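Local coordinates for protein probable TonB-dependent siderophore receptor PiuA (Acinetobacter baumannii, PDB 5FP1) that probably takes part in the first step of iron uptake across the outer membrane by binding iron-chelating siderophores, at residues P230-P235 with V300-P304. Sequence-based numbering, arbitrary orientation.
Sequences PDSGIP and VWTNP
Ser232 bonds to Thr302 at the rim of the TonB-dependent receptor beta-barrel, where residues 230-235, in the long connection between barrel strands 215-226 and 264-279, run beside residues 300-304 at the end of strand 284-304, the two segments 23° apart in direction. From CB outward, Ser232 meets Thr302: CB lies 3.5 Å from Thr302 O, and OG, placed anti to the backbone N (chi1 -176°), donates to that same oxygen at 2.8 Å. The hydroxyl approaches from above the carbonyl plane, 43° out of it. OG also packs against CD of Pro304, and CB and CG2 of Thr302 lie 4.0 Å from OG as well. This is the one direct hydrogen bond between the segments; a water adds a second link, bridging Thr302 N and Pro230 O, which Tyr256 also reaches.

Prolines close both ends. The Pro230 ring crosses the root of the Trp301 side chain at a slant, Pro230 CG 3.6 Å from Trp301 CB, rather than the indole itself. At the far end Pro304 sets the edge of its ring over the Gly233 peptide, Pro304 CG 3.5 Å from Gly233 O, while its CB touches CD of Pro235. Behind Ser232, the Asp231 carboxylate forms a salt bridge with Lys189 through OD2; its OD1 takes Gln192 and the Ser232 backbone N, the latter arriving from above the carboxylate plane at 2.7 Å.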
ATOM      1  N   PRO A 230      -4.906  13.488  12.850  1.00 17.43           N
ATOM      2  CA  PRO A 230      -5.319  12.588  11.766  1.00 17.13           C
ATOM      3  C   PRO A 230      -6.614  13.007  11.087  1.00 16.15           C
ATOM      4  O   PRO A 230      -7.484  13.647  11.688  1.00 18.52           O
ATOM      5  CB  PRO A 230      -5.509  11.239  12.487  1.00 17.15           C
ATOM      6  CG  PRO A 230      -5.894  11.622  13.880  1.00 16.46           C
ATOM      7  CD  PRO A 230      -5.080  12.865  14.177  1.00 16.98           C
ATOM      8  N   ASP A 231      -6.748  12.638   9.830  1.00 14.81           N
ATOM      9  CA  ASP A 231      -7.939  12.936   9.086  1.00 17.66           C
ATOM     10  C   ASP A 231      -9.141  12.187   9.605  1.00 15.95           C
ATOM     11  O   ASP A 231      -9.030  11.158  10.300  1.00 17.25           O
ATOM     12  CB  ASP A 231      -7.724  12.626   7.601  1.00 20.24           C
ATOM     13  CG  ASP A 231      -8.647  13.449   6.687  1.00 21.46           C
ATOM     14  OD1 ASP A 231      -9.446  14.276   7.189  1.00 20.51           O
ATOM     15  OD2 ASP A 231      -8.562  13.238   5.470  1.00 25.14           O
ATOM     16  N   SER A 232     -10.293  12.755   9.291  1.00 17.05           N
ATOM     17  CA  SER A 232     -11.578  12.151   9.512  1.00 17.36           C
ATOM     18  C   SER A 232     -12.099  11.800   8.117  1.00 19.24           C
ATOM     19  O   SER A 232     -11.341  11.398   7.223  1.00 23.59           O
ATOM     20  CB  SER A 232     -12.507  13.134  10.243  1.00 17.21           C
ATOM     21  OG  SER A 232     -13.771  12.554  10.573  1.00 16.94           O
ATOM     22  N   GLY A 233     -13.385  11.952   7.907  1.00 15.51           N
ATOM     23  CA  GLY A 233     -13.963  11.698   6.605  1.00 14.54           C
ATOM     24  C   GLY A 233     -15.287  12.421   6.462  1.00 15.67           C
ATOM     25  O   GLY A 233     -15.624  13.255   7.305  1.00 16.98           O
ATOM     26  N   ILE A 234     -16.025  12.090   5.404  1.00 14.41           N
ATOM     27  CA  ILE A 234     -17.342  12.670   5.132  1.00 17.40           C
ATOM     28  C   ILE A 234     -18.377  11.551   5.222  1.00 17.52           C
ATOM     29  O   ILE A 234     -18.212  10.472   4.595  1.00 17.41           O
ATOM     30  CB  ILE A 234     -17.391  13.360   3.764  1.00 16.73           C
ATOM     31  CG1 ILE A 234     -16.275  14.392   3.636  1.00 17.29           C
ATOM     32  CG2 ILE A 234     -18.768  13.981   3.513  1.00 17.04           C
ATOM     33  CD1 ILE A 234     -16.316  15.518   4.664  1.00 19.39           C
ATOM     34  N   PRO A 235     -19.405  11.751   6.053  1.00 16.36           N
ATOM     35  CA  PRO A 235     -20.361  10.657   6.301  1.00 17.07           C
ATOM     36  C   PRO A 235     -21.237  10.385   5.083  1.00 18.69           C
ATOM     37  O   PRO A 235     -21.600  11.328   4.382  1.00 17.43           O
ATOM     38  CB  PRO A 235     -21.224  11.200   7.440  1.00 18.04           C
ATOM     39  CG  PRO A 235     -21.174  12.693   7.265  1.00 18.23           C
ATOM     40  CD  PRO A 235     -19.817  13.001   6.717  1.00 17.84           C
ATOM     41  N   VAL A 300      -5.820   8.127  17.895  1.00 16.07           N
ATOM     42  CA  VAL A 300      -7.238   8.397  18.148  1.00 15.47           C
ATOM     43  C   VAL A 300      -7.741   9.250  16.994  1.00 15.32           C
ATOM     44  O   VAL A 300      -7.180  10.321  16.715  1.00 15.11           O
ATOM     45  CB  VAL A 300      -7.451   9.201  19.458  1.00 17.41           C
ATOM     46  CG1 VAL A 300      -8.890   9.698  19.546  1.00 19.82           C
ATOM     47  CG2 VAL A 300      -7.115   8.338  20.659  1.00 19.24           C
ATOM     48  N   TRP A 301      -8.750   8.786  16.278  1.00 14.57           N
ATOM     49  CA  TRP A 301      -9.310   9.567  15.179  1.00 16.14           C
ATOM     50  C   TRP A 301     -10.830   9.427  15.131  1.00 16.09           C
ATOM     51  O   TRP A 301     -11.422   8.554  15.805  1.00 15.89           O
ATOM     52  CB  TRP A 301      -8.652   9.252  13.811  1.00 16.25           C
ATOM     53  CG  TRP A 301      -8.888   7.920  13.353  1.00 17.58           C
ATOM     54  CD1 TRP A 301      -8.143   6.799  13.655  1.00 17.98           C
ATOM     55  CD2 TRP A 301      -9.978   7.466  12.524  1.00 18.63           C
ATOM     56  NE1 TRP A 301      -8.718   5.694  13.081  1.00 18.34           N
ATOM     57  CE2 TRP A 301      -9.833   6.074  12.375  1.00 19.74           C
ATOM     58  CE3 TRP A 301     -11.067   8.101  11.915  1.00 21.07           C
ATOM     59  CZ2 TRP A 301     -10.736   5.301  11.622  1.00 20.08           C
ATOM     60  CZ3 TRP A 301     -11.948   7.340  11.164  1.00 21.60           C
ATOM     61  CH2 TRP A 301     -11.791   5.956  11.040  1.00 25.73           C
ATOM     62  N   THR A 302     -11.451  10.303  14.350  1.00 15.90           N
ATOM     63  CA  THR A 302     -12.895  10.453  14.368  1.00 16.50           C
ATOM     64  C   THR A 302     -13.582   9.852  13.171  1.00 16.07           C
ATOM     65  O   THR A 302     -13.299  10.218  12.023  1.00 16.40           O
ATOM     66  CB  THR A 302     -13.294  11.942  14.450  1.00 18.13           C
ATOM     67  OG1 THR A 302     -12.797  12.491  15.669  1.00 19.06           O
ATOM     68  CG2 THR A 302     -14.793  12.083  14.396  1.00 18.85           C
ATOM     69  N   ASN A 303     -14.525   8.957  13.451  1.00 14.36           N
ATOM     70  CA  ASN A 303     -15.508   8.508  12.464  1.00 14.23           C
ATOM     71  C   ASN A 303     -16.676   9.527  12.488  1.00 16.88           C
ATOM     72  O   ASN A 303     -17.285   9.747  13.542  1.00 16.80           O
ATOM     73  CB  ASN A 303     -15.947   7.082  12.828  1.00 16.16           C
ATOM     74  CG  ASN A 303     -17.163   6.566  12.041  1.00 15.82           C
ATOM     75  OD1 ASN A 303     -17.964   7.320  11.469  1.00 17.03           O
ATOM     76  ND2 ASN A 303     -17.339   5.258  12.093  1.00 17.92           N
ATOM     77  N   PRO A 304     -16.959  10.180  11.346  1.00 14.90           N
ATOM     78  CA  PRO A 304     -18.006  11.225  11.332  1.00 16.51           C
ATOM     79  C   PRO A 304     -19.428  10.615  11.416  1.00 15.06           C
ATOM     80  O   PRO A 304     -19.995  10.151  10.422  1.00 16.65           O
ATOM     81  CB  PRO A 304     -17.764  11.926   9.997  1.00 15.96           C
ATOM     82  CG  PRO A 304     -17.294  10.809   9.108  1.00 18.03           C
ATOM     83  CD  PRO A 304     -16.391   9.976  10.001  1.00 16.62           C
TER
HETATM   84  O   HOH W   1      -9.970  12.623  13.209  1.00 16.51           O